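Local atomic coordinates of two-domain protein containing predicted PHP-like metal-dependent phosphoesterase (Bacteroides vulgatus ATCC 8482, PDB entry 3E38), a protein that probably acts as a metal-dependent phosphoesterase of the PHP type, perhaps cleaving nucleic acids, and binds a cluster of three zinc ions. Residues L48-E58 with G85-R96; K127-P138 with E160-N170. All coordinates share one frame; numbering follows the deposited sequence.

Contact 1: L48-E58 with G85-R96. With ZN (zinc ion), chain I; ZN (zinc ion), chain J; ZN (zinc ion), chain H.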
loop_
_atom_site.group_PDB
_atom_site.type_symbol
_atom_site.label_atom_id
_atom_site.label_comp_id
_atom_site.label_asym_id
_atom_site.label_seq_id
_atom_site.Cartn_x
_atom_site.Cartn_y
_atom_site.Cartn_z
ATOM N N LEU B 48 -13.638 -14.402 6.347
ATOM C CA LEU B 48 -13.668 -15.696 6.978
ATOM C C LEU B 48 -15.088 -16.025 7.173
ATOM O O LEU B 48 -15.922 -15.140 7.195
ATOM C CB LEU B 48 -12.982 -15.679 8.344
ATOM C CG LEU B 48 -11.502 -15.472 8.504
ATOM C CD1 LEU B 48 -11.134 -15.917 9.947
ATOM C CD2 LEU B 48 -10.795 -16.281 7.484
ATOM N N ASP B 49 -15.333 -17.321 7.350
ATOM C CA ASP B 49 -16.674 -17.866 7.574
ATOM C C ASP B 49 -16.880 -18.410 8.988
ATOM O O ASP B 49 -17.997 -18.455 9.537
ATOM C CB ASP B 49 -16.921 -19.006 6.593
ATOM C CG ASP B 49 -16.950 -18.534 5.155
ATOM O OD1 ASP B 49 -17.758 -17.645 4.828
ATOM O OD2 ASP B 49 -16.195 -19.080 4.344
ATOM N N ALA B 50 -15.776 -18.831 9.571
ATOM C CA ALA B 50 -15.811 -19.494 10.857
ATOM C C ALA B 50 -14.506 -19.356 11.628
ATOM O O ALA B 50 -13.392 -19.291 11.061
ATOM C CB ALA B 50 -16.193 -20.987 10.665
ATOM N N ILE B 51 -14.678 -19.342 12.937
ATOM C CA ILE B 51 -13.563 -19.231 13.851
ATOM C C ILE B 51 -13.809 -19.981 15.115
ATOM O O ILE B 51 -14.909 -20.299 15.449
ATOM C CB ILE B 51 -13.315 -17.736 14.285
ATOM C CG1 ILE B 51 -14.480 -17.217 15.107
ATOM C CG2 ILE B 51 -13.057 -16.823 13.079
ATOM C CD1 ILE B 51 -14.300 -15.765 15.625
ATOM N N SER B 52 -12.732 -20.253 15.809
ATOM C CA SER B 52 -12.796 -20.809 17.133
ATOM C C SER B 52 -11.808 -20.047 18.016
ATOM O O SER B 52 -10.598 -20.091 17.767
ATOM C CB SER B 52 -12.441 -22.304 17.099
ATOM O OG SER B 52 -12.596 -22.919 18.374
ATOM N N LEU B 53 -12.338 -19.335 19.003
ATOM C CA LEU B 53 -11.520 -18.636 20.004
ATOM C C LEU B 53 -11.129 -19.726 21.008
ATOM O O LEU B 53 -11.945 -20.200 21.822
ATOM C CB LEU B 53 -12.291 -17.485 20.627
ATOM C CG LEU B 53 -11.606 -16.447 21.512
ATOM C CD1 LEU B 53 -10.323 -15.926 20.914
ATOM C CD2 LEU B 53 -12.592 -15.283 21.778
ATOM N N THR B 54 -9.881 -20.170 20.870
ATOM C CA THR B 54 -9.357 -21.293 21.611
ATOM C C THR B 54 -8.367 -20.863 22.663
ATOM O O THR B 54 -7.173 -21.019 22.501
ATOM C CB THR B 54 -8.678 -22.290 20.665
ATOM O OG1 THR B 54 -7.491 -21.699 20.123
ATOM C CG2 THR B 54 -9.627 -22.708 19.559
ATOM N N GLU B 55 -8.902 -20.385 23.777
ATOM C CA GLU B 55 -8.090 -19.919 24.905
ATOM C C GLU B 55 -7.319 -21.084 25.537
ATOM O O GLU B 55 -7.726 -22.256 25.514
ATOM C CB GLU B 55 -8.915 -19.226 26.000
ATOM C CG GLU B 55 -9.966 -18.146 25.602
ATOM C CD GLU B 55 -9.455 -16.885 24.937
ATOM O OE1 GLU B 55 -8.238 -16.721 24.706
ATOM O OE2 GLU B 55 -10.324 -16.021 24.644
ATOM N N HIS B 56 -6.162 -20.737 26.078
ATOM C CA HIS B 56 -5.377 -21.695 26.833
ATOM C C HIS B 56 -6.204 -22.016 28.058
ATOM O O HIS B 56 -6.789 -21.126 28.692
ATOM C CB HIS B 56 -4.037 -21.118 27.328
ATOM C CG HIS B 56 -3.062 -20.799 26.248
ATOM N ND1 HIS B 56 -2.327 -21.773 25.603
ATOM C CD2 HIS B 56 -2.672 -19.619 25.722
ATOM C CE1 HIS B 56 -1.544 -21.204 24.708
ATOM N NE2 HIS B 56 -1.740 -19.896 24.752
ATOM N N ILE B 57 -6.215 -23.292 28.392
ATOM C CA ILE B 57 -6.867 -23.771 29.577
ATOM C C ILE B 57 -5.925 -23.463 30.735
ATOM O O ILE B 57 -6.313 -22.812 31.711
ATOM C CB ILE B 57 -7.163 -25.321 29.529
ATOM C CG1 ILE B 57 -8.269 -25.620 28.492
ATOM C CG2 ILE B 57 -7.500 -25.855 30.937
ATOM C CD1 ILE B 57 -9.676 -25.116 28.881
ATOM N N GLU B 58 -4.664 -23.859 30.566
ATOM C CA GLU B 58 -3.678 -23.804 31.662
ATOM C C GLU B 58 -2.945 -22.477 31.798
ATOM O O GLU B 58 -2.400 -22.172 32.839
ATOM C CB GLU B 58 -2.631 -24.927 31.524
ATOM C CG GLU B 58 -3.196 -26.336 31.504
ATOM C CD GLU B 58 -3.721 -26.738 30.154
ATOM O OE1 GLU B 58 -3.837 -25.850 29.291
ATOM O OE2 GLU B 58 -3.995 -27.933 29.946
ATOM N N GLY B 85 -22.677 -12.872 10.839
ATOM C CA GLY B 85 -22.763 -14.114 10.097
ATOM C C GLY B 85 -21.554 -14.998 10.147
ATOM O O GLY B 85 -21.334 -15.806 9.254
ATOM N N ILE B 86 -20.758 -14.841 11.196
ATOM C CA ILE B 86 -19.582 -15.716 11.446
ATOM C C ILE B 86 -20.003 -16.875 12.333
ATOM O O ILE B 86 -20.714 -16.685 13.333
ATOM C CB ILE B 86 -18.391 -14.961 12.125
ATOM C CG1 ILE B 86 -18.032 -13.690 11.348
ATOM C CG2 ILE B 86 -17.145 -15.876 12.335
ATOM C CD1 ILE B 86 -17.836 -13.862 9.847
ATOM N N LEU B 87 -19.601 -18.069 11.915
ATOM C CA LEU B 87 -19.833 -19.322 12.637
ATOM C C LEU B 87 -18.805 -19.449 13.739
ATOM O O LEU B 87 -17.604 -19.355 13.475
ATOM C CB LEU B 87 -19.729 -20.573 11.706
ATOM C CG LEU B 87 -20.729 -20.707 10.528
ATOM C CD1 LEU B 87 -20.371 -21.897 9.633
ATOM C CD2 LEU B 87 -22.188 -20.807 10.984
ATOM N N LEU B 88 -19.294 -19.707 14.950
ATOM C CA LEU B 88 -18.462 -19.741 16.152
ATOM C C LEU B 88 -18.410 -21.124 16.777
ATOM O O LEU B 88 -19.350 -21.594 17.384
ATOM C CB LEU B 88 -18.973 -18.673 17.129
ATOM C CG LEU B 88 -18.270 -18.241 18.409
ATOM C CD1 LEU B 88 -16.962 -17.546 18.178
ATOM C CD2 LEU B 88 -19.209 -17.320 19.153
ATOM N N ILE B 89 -17.260 -21.741 16.624
ATOM C CA ILE B 89 -16.953 -23.072 17.140
ATOM C C ILE B 89 -16.272 -22.862 18.499
ATOM O O ILE B 89 -15.227 -22.211 18.623
ATOM C CB ILE B 89 -16.023 -23.816 16.144
ATOM C CG1 ILE B 89 -16.672 -23.856 14.768
ATOM C CG2 ILE B 89 -15.568 -25.253 16.636
ATOM C CD1 ILE B 89 -15.655 -24.157 13.646
ATOM N N LYS B 90 -16.911 -23.390 19.522
ATOM C CA LYS B 90 -16.382 -23.383 20.873
ATOM C C LYS B 90 -15.144 -24.290 20.926
ATOM O O LYS B 90 -15.124 -25.419 20.428
ATOM C CB LYS B 90 -17.436 -23.854 21.866
ATOM C CG LYS B 90 -16.872 -24.015 23.289
ATOM C CD LYS B 90 -17.931 -24.506 24.290
ATOM C CE LYS B 90 -18.666 -23.352 24.974
ATOM N NZ LYS B 90 -17.793 -22.685 25.962
ATOM N N GLY B 91 -14.086 -23.767 21.521
ATOM C CA GLY B 91 -12.867 -24.549 21.636
ATOM C C GLY B 91 -11.946 -23.960 22.652
ATOM O O GLY B 91 -12.180 -22.842 23.195
ATOM N N SER B 92 -10.893 -24.745 22.845
ATOM C CA SER B 92 -9.843 -24.474 23.803
ATOM C C SER B 92 -8.550 -25.155 23.455
ATOM O O SER B 92 -8.498 -26.196 22.754
ATOM C CB SER B 92 -10.232 -24.972 25.211
ATOM O OG SER B 92 -11.396 -24.323 25.733
ATOM N N GLU B 93 -7.520 -24.584 24.062
ATOM C CA GLU B 93 -6.146 -25.036 23.917
ATOM C C GLU B 93 -5.559 -25.659 25.177
ATOM O O GLU B 93 -5.275 -24.987 26.177
ATOM C CB GLU B 93 -5.225 -23.891 23.434
ATOM C CG GLU B 93 -3.875 -24.469 23.011
ATOM C CD GLU B 93 -2.916 -23.455 22.496
ATOM O OE1 GLU B 93 -3.081 -22.194 22.542
ATOM O OE2 GLU B 93 -1.967 -23.955 21.982
ATOM N N ILE B 94 -5.362 -26.966 25.070
ATOM C CA ILE B 94 -4.781 -27.808 26.143
ATOM C C ILE B 94 -3.301 -27.611 25.917
ATOM O O ILE B 94 -2.733 -28.038 24.923
ATOM C CB ILE B 94 -5.195 -29.297 26.056
ATOM C CG1 ILE B 94 -6.711 -29.433 25.998
ATOM C CG2 ILE B 94 -4.603 -30.105 27.201
ATOM C CD1 ILE B 94 -7.205 -30.827 25.474
ATOM N N THR B 95 -2.740 -26.866 26.851
ATOM C CA THR B 95 -1.403 -26.358 26.819
ATOM C C THR B 95 -0.579 -27.095 27.832
ATOM O O THR B 95 -0.718 -26.905 29.036
ATOM C CB THR B 95 -1.413 -24.828 27.201
ATOM O OG1 THR B 95 -2.488 -24.126 26.533
ATOM C CG2 THR B 95 -0.091 -24.182 26.878
ATOM N N ARG B 96 0.265 -27.971 27.332
ATOM C CA ARG B 96 1.174 -28.727 28.175
ATOM C C ARG B 96 2.594 -28.765 27.613
ATOM O O ARG B 96 2.859 -28.365 26.513
ATOM C CB ARG B 96 0.659 -30.149 28.292
ATOM C CG ARG B 96 -0.750 -30.205 28.841
ATOM C CD ARG B 96 -0.778 -29.950 30.351
ATOM N NE ARG B 96 -2.144 -30.069 30.856
ATOM C CZ ARG B 96 -2.465 -30.627 32.018
ATOM N NH1 ARG B 96 -1.527 -31.163 32.781
ATOM N NH2 ARG B 96 -3.738 -30.717 32.378
HETATM ZN ZN ZN I . -2.340 -20.991 20.827
HETATM ZN ZN ZN J . -0.818 -18.296 23.666
HETATM ZN ZN ZN H . 0.140 -23.379 21.691
HETATM O O HOH W 1 -14.359 -21.102 22.481
HETATM O O HOH W 2 -15.110 -19.825 20.121
HETATM O O HOH W 3 -11.562 -20.772 24.916
HETATM O O HOH W 4 -5.967 -28.819 31.649
HETATM O O HOH W 5 -0.850 -22.454 20.490
#

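Contact 2: K127-P138 with E160-N170. With ZN (zinc ion), chain H.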
loop_
_atom_site.group_PDB
_atom_site.type_symbol
_atom_site.label_atom_id
_atom_site.label_comp_id
_atom_site.label_asym_id
_atom_site.label_seq_id
_atom_site.Cartn_x
_atom_site.Cartn_y
_atom_site.Cartn_z
ATOM N N LYS B 127 -12.591 -35.558 24.782
ATOM C CA LYS B 127 -13.024 -36.730 24.032
ATOM C C LYS B 127 -14.466 -37.076 24.337
ATOM O O LYS B 127 -15.284 -37.426 23.481
ATOM C CB LYS B 127 -12.190 -37.942 24.461
ATOM C CG LYS B 127 -12.565 -39.227 23.740
ATOM C CD LYS B 127 -12.640 -38.958 22.296
ATOM C CE LYS B 127 -12.604 -40.169 21.460
ATOM N NZ LYS B 127 -12.488 -39.670 20.044
ATOM N N LYS B 128 -14.741 -36.979 25.618
ATOM C CA LYS B 128 -16.050 -37.299 26.161
ATOM C C LYS B 128 -17.078 -36.412 25.522
ATOM O O LYS B 128 -18.220 -36.794 25.344
ATOM C CB LYS B 128 -16.032 -37.109 27.680
ATOM C CG LYS B 128 -17.285 -37.449 28.397
ATOM C CD LYS B 128 -17.096 -37.298 29.919
ATOM C CE LYS B 128 -18.457 -37.348 30.660
ATOM N NZ LYS B 128 -18.376 -36.945 32.086
ATOM N N GLN B 129 -16.661 -35.217 25.153
ATOM C CA GLN B 129 -17.575 -34.268 24.519
ATOM C C GLN B 129 -17.579 -34.512 23.022
ATOM O O GLN B 129 -18.238 -33.827 22.272
ATOM C CB GLN B 129 -17.175 -32.822 24.813
ATOM C CG GLN B 129 -17.203 -32.494 26.276
ATOM C CD GLN B 129 -16.929 -31.057 26.556
ATOM O OE1 GLN B 129 -17.191 -30.194 25.717
ATOM N NE2 GLN B 129 -16.405 -30.775 27.754
ATOM N N GLY B 130 -16.844 -35.525 22.603
ATOM C CA GLY B 130 -16.720 -35.830 21.175
ATOM C C GLY B 130 -16.045 -34.730 20.341
ATOM O O GLY B 130 -16.308 -34.575 19.151
ATOM N N ALA B 131 -15.216 -33.934 21.004
ATOM C CA ALA B 131 -14.442 -32.841 20.371
ATOM C C ALA B 131 -13.597 -33.274 19.181
ATOM O O ALA B 131 -13.076 -34.398 19.151
ATOM C CB ALA B 131 -13.494 -32.206 21.397
ATOM N N PHE B 132 -13.428 -32.347 18.235
ATOM C CA PHE B 132 -12.479 -32.556 17.125
ATOM C C PHE B 132 -11.151 -32.012 17.653
ATOM O O PHE B 132 -11.046 -30.872 18.111
ATOM C CB PHE B 132 -12.912 -31.904 15.830
ATOM C CG PHE B 132 -11.938 -32.108 14.693
ATOM C CD1 PHE B 132 -10.869 -31.204 14.503
ATOM C CD2 PHE B 132 -12.096 -33.174 13.790
ATOM C CE1 PHE B 132 -9.961 -31.371 13.452
ATOM C CE2 PHE B 132 -11.193 -33.352 12.722
ATOM C CZ PHE B 132 -10.120 -32.429 12.552
HETATM N N MSE B 133 -10.165 -32.898 17.674
HETATM C CA MSE B 133 -8.869 -32.599 18.301
HETATM C C MSE B 133 -7.696 -32.611 17.371
HETATM O O MSE B 133 -7.494 -33.557 16.613
HETATM C CB MSE B 133 -8.607 -33.616 19.429
HETATM C CG MSE B 133 -9.473 -33.312 20.685
HETATM SE SE MSE B 133 -9.623 -34.783 21.918
HETATM C CE MSE B 133 -10.883 -35.902 20.948
ATOM N N PHE B 134 -6.889 -31.564 17.463
ATOM C CA PHE B 134 -5.676 -31.538 16.661
ATOM C C PHE B 134 -4.426 -31.045 17.380
ATOM O O PHE B 134 -4.475 -30.253 18.286
ATOM C CB PHE B 134 -5.905 -30.792 15.345
ATOM C CG PHE B 134 -6.330 -29.351 15.505
ATOM C CD1 PHE B 134 -5.381 -28.339 15.591
ATOM C CD2 PHE B 134 -7.679 -29.013 15.529
ATOM C CE1 PHE B 134 -5.779 -26.991 15.699
ATOM C CE2 PHE B 134 -8.088 -27.678 15.630
ATOM C CZ PHE B 134 -7.127 -26.664 15.721
ATOM N N TRP B 135 -3.303 -31.624 16.982
ATOM C CA TRP B 135 -1.989 -31.230 17.485
ATOM C C TRP B 135 -1.564 -29.851 16.918
ATOM O O TRP B 135 -1.513 -29.624 15.695
ATOM C CB TRP B 135 -0.991 -32.339 17.162
ATOM C CG TRP B 135 0.366 -32.148 17.681
ATOM C CD1 TRP B 135 0.767 -31.294 18.662
ATOM C CD2 TRP B 135 1.514 -32.934 17.335
ATOM N NE1 TRP B 135 2.109 -31.456 18.914
ATOM C CE2 TRP B 135 2.590 -32.464 18.115
ATOM C CE3 TRP B 135 1.732 -33.974 16.437
ATOM C CZ2 TRP B 135 3.877 -32.992 18.008
ATOM C CZ3 TRP B 135 2.992 -34.520 16.347
ATOM C CH2 TRP B 135 4.058 -34.019 17.124
ATOM N N ASN B 136 -1.281 -28.931 17.844
ATOM C CA ASN B 136 -0.808 -27.592 17.495
ATOM C C ASN B 136 0.716 -27.477 17.353
ATOM O O ASN B 136 1.482 -28.046 18.111
ATOM C CB ASN B 136 -1.258 -26.532 18.520
ATOM C CG ASN B 136 -2.741 -26.504 18.735
ATOM O OD1 ASN B 136 -3.519 -26.856 17.855
ATOM N ND2 ASN B 136 -3.145 -26.096 19.925
ATOM N N HIS B 137 1.116 -26.673 16.369
ATOM C CA HIS B 137 2.514 -26.346 16.124
ATOM C C HIS B 137 3.486 -27.428 16.566
ATOM O O HIS B 137 4.273 -27.224 17.459
ATOM C CB HIS B 137 2.882 -25.002 16.786
ATOM C CG HIS B 137 2.348 -24.809 18.174
ATOM N ND1 HIS B 137 2.856 -25.465 19.274
ATOM C CD2 HIS B 137 1.391 -23.968 18.644
ATOM C CE1 HIS B 137 2.212 -25.063 20.352
ATOM N NE2 HIS B 137 1.307 -24.174 19.995
ATOM N N PRO B 138 3.418 -28.591 15.934
ATOM C CA PRO B 138 4.350 -29.636 16.323
ATOM C C PRO B 138 5.794 -29.144 16.266
ATOM O O PRO B 138 6.618 -29.454 17.120
ATOM C CB PRO B 138 4.082 -30.752 15.282
ATOM C CG PRO B 138 3.127 -30.144 14.231
ATOM C CD PRO B 138 2.441 -29.022 14.919
ATOM N N GLU B 160 -5.914 -43.483 20.808
ATOM C CA GLU B 160 -7.016 -43.340 21.769
ATOM C C GLU B 160 -8.160 -42.602 21.095
ATOM O O GLU B 160 -9.227 -42.456 21.653
ATOM C CB GLU B 160 -6.664 -42.472 23.003
ATOM C CG GLU B 160 -5.295 -42.549 23.647
ATOM C CD GLU B 160 -5.035 -43.850 24.316
ATOM O OE1 GLU B 160 -5.646 -44.847 23.885
ATOM O OE2 GLU B 160 -4.194 -43.882 25.247
ATOM N N GLY B 161 -7.905 -42.052 19.928
ATOM C CA GLY B 161 -8.936 -41.270 19.242
ATOM C C GLY B 161 -8.921 -39.813 19.649
ATOM O O GLY B 161 -9.936 -39.096 19.549
ATOM N N CYS B 162 -7.755 -39.364 20.085
ATOM C CA CYS B 162 -7.590 -37.977 20.570
ATOM C C CYS B 162 -6.783 -37.071 19.669
ATOM O O CYS B 162 -6.365 -35.991 20.098
ATOM C CB CYS B 162 -6.965 -37.963 21.947
ATOM S SG CYS B 162 -8.140 -38.488 23.154
HETATM N N MSE B 163 -6.557 -37.541 18.445
HETATM C CA MSE B 163 -5.871 -36.763 17.405
HETATM C C MSE B 163 -6.575 -36.953 16.064
HETATM O O MSE B 163 -6.517 -38.019 15.478
HETATM C CB MSE B 163 -4.387 -37.176 17.262
HETATM C CG MSE B 163 -3.586 -36.167 16.430
HETATM SE SE MSE B 163 -1.779 -36.689 15.891
HETATM C CE MSE B 163 -1.001 -37.072 17.635
ATOM N N HIS B 164 -7.229 -35.917 15.579
ATOM C CA HIS B 164 -7.948 -36.014 14.304
ATOM C C HIS B 164 -7.258 -35.218 13.181
ATOM O O HIS B 164 -7.516 -35.400 11.975
ATOM C CB HIS B 164 -9.388 -35.570 14.502
ATOM C CG HIS B 164 -10.061 -36.268 15.638
ATOM N ND1 HIS B 164 -10.410 -35.629 16.809
ATOM C CD2 HIS B 164 -10.413 -37.569 15.795
ATOM C CE1 HIS B 164 -10.955 -36.505 17.633
ATOM N NE2 HIS B 164 -10.967 -37.690 17.043
ATOM N N GLY B 165 -6.363 -34.347 13.621
ATOM C CA GLY B 165 -5.595 -33.511 12.722
ATOM C C GLY B 165 -4.351 -32.993 13.356
ATOM O O GLY B 165 -4.063 -33.250 14.536
ATOM N N ILE B 166 -3.589 -32.314 12.523
ATOM C CA ILE B 166 -2.350 -31.656 12.938
ATOM C C ILE B 166 -2.229 -30.383 12.178
ATOM O O ILE B 166 -2.592 -30.337 11.013
ATOM C CB ILE B 166 -1.112 -32.469 12.588
ATOM C CG1 ILE B 166 -1.285 -33.903 13.029
ATOM C CG2 ILE B 166 0.164 -31.865 13.215
ATOM C CD1 ILE B 166 -0.062 -34.758 12.678
ATOM N N GLU B 167 -1.781 -29.345 12.869
ATOM C CA GLU B 167 -1.467 -28.075 12.230
ATOM C C GLU B 167 -0.228 -28.264 11.377
ATOM O O GLU B 167 0.832 -28.730 11.858
ATOM C CB GLU B 167 -1.228 -26.981 13.253
ATOM C CG GLU B 167 -2.500 -26.482 13.884
ATOM C CD GLU B 167 -2.264 -25.283 14.822
ATOM O OE1 GLU B 167 -1.104 -25.135 15.290
ATOM O OE2 GLU B 167 -3.239 -24.535 15.121
ATOM N N VAL B 168 -0.393 -27.992 10.086
ATOM C CA VAL B 168 0.718 -28.106 9.088
ATOM C C VAL B 168 1.306 -26.721 8.870
ATOM O O VAL B 168 2.380 -26.527 8.278
ATOM C CB VAL B 168 0.302 -28.740 7.730
ATOM C CG1 VAL B 168 0.058 -30.272 7.912
ATOM C CG2 VAL B 168 -0.896 -27.969 7.065
ATOM N N ALA B 169 0.571 -25.767 9.409
ATOM C CA ALA B 169 0.944 -24.370 9.333
ATOM C C ALA B 169 0.251 -23.545 10.415
ATOM O O ALA B 169 -0.945 -23.595 10.564
ATOM C CB ALA B 169 0.660 -23.837 7.946
ATOM N N ASN B 170 1.072 -22.819 11.175
ATOM C CA ASN B 170 0.656 -21.945 12.298
ATOM C C ASN B 170 1.289 -20.563 12.184
ATOM O O ASN B 170 2.496 -20.388 12.304
ATOM C CB ASN B 170 1.040 -22.599 13.642
ATOM C CG ASN B 170 0.465 -21.881 14.861
ATOM O OD1 ASN B 170 0.756 -20.726 15.072
ATOM N ND2 ASN B 170 -0.308 -22.598 15.702
HETATM ZN ZN ZN H . 0.140 -23.379 21.691
HETATM O O HOH W 5 -0.850 -22.454 20.490
#

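Contact 1: L48-E58 with G85-R96
H56 and E93 stand side by side across a pair of parallel strands, and together they reach all three zinc ions of the metal centre. Strands 50-56 and 87-95, joined through helix 72-83, form a beta-alpha-beta unit of the PHP-like domain, with its metal ligands toward the C-terminal ends of the strands. E93 shows how one side chain serves such a site. Its CB packs on the carbonyl oxygens of T54 and E55. E93 CG lies anti to the backbone N (chi1 -168°), 4.0 Å from H56 ND1, and the extended chain carries the carboxylate past the H56 ring, their planes 19° apart. At the tip the two oxygens part company: OE1 binds one zinc ion at 2.2 Å, OE2 a second at the same distance, and a water bridges these two metals. H24, H26 and D194 share the first ion, H102 and H137 the second. H56 NE2 holds the third zinc ion at 2.1 Å, together with D31 and H196. The other ring nitrogen is held at the ring edge: H56 ND1 donates in plane to T95 OG1 (2.5 Å), which donates in turn to E93 O. That carbonyl also accepts from I57 N on its opposite face, so the backbone of one ligand positions the ring of another. Earlier in the pair, regular bonds such as L87 N to D49 O (2.9 Å) give way near G91, where three waters replace direct backbone bonds and S52 OG donates to I89 O at 2.7 Å, from above the carbonyl plane. At the outer end E58 OE1 accepts T95 N. The R96 guanidinium, also held by Q116, shares a water with E58 OE2, and R96 NE meets that oxygen from above the carboxylate plane in a 3.0 Å salt bridge.

Contact 2: K127-P138 with E160-N170
The F132 ring carries the CB of H164 on one face, 3.8 Å from its centroid, a CH-pi contact. At its own edge the H164 ring receives M133 N, which donates to ND1 in the ring plane at 2.9 Å; K127 NZ also lies in this plane but bonds to G161 O. Farther along, the edge of the F134 ring faces E167 OE2, and the H137 ring has N136 CB over one face and N170 ND2 at its edge. P138 CB sits over one face of the W135 indole, toward its rim, while I166 CG2 approaches P138 CG at 3.6 Å. These groups line the parallel pairing of strands 132-135 and 165-170, the two strands of a beta-alpha-beta unit linked through helix 152-159. M133 O takes both H164 N and G165 N, and the pairing continues with W135 N to G165 O and E167 N to W135 O. Just beyond it, H137 binds a zinc ion through NE2 (2.2 Å). With CG anti to the carbonyl carbon (chi1 -75°) and the chain extended beyond, the E167 carboxylate reaches past W135 O: OE1 accepts H137 N on the anti side (2.9 Å) and N170 ND2 on the syn side (2.7 Å), from opposite faces. N170 ND2 also bonds D194, another zinc ligand, and E167 OE2 bonds T192 and ND1 of the zinc ligand H24. Putting an alanine in place of E167 removes the shared acceptor of H137 N and N170 ND2 and is likely to leave the H137 backbone and the H24 ring less firmly set. E167 thus behaves as a second-shell carboxylate, positioning ligands of two different zinc ions, and its negative charge is likely to polarise the imidazole of H24.

Both contacts are largely buried, and each pairs the parallel strands of one beta-alpha-beta unit in the same mixed sheet; strand 102-106 runs between them, antiparallel to a strand of each. They follow one another along the chain yet converge on a shared zinc ion, and E93 OE2 of contact 1 lies 3.2 Å from N136 ND2 of contact 2, probably a hydrogen bond. Contact 1 supplies more of the first shell and relies on waters where its pairing breaks. Contact 2 is richer in aromatic rings and supplies one zinc ligand plus second-shell support. At the margins, contact 1 ends in a salt bridge, whereas in contact 2 the K127 amine meets a backbone carbonyl.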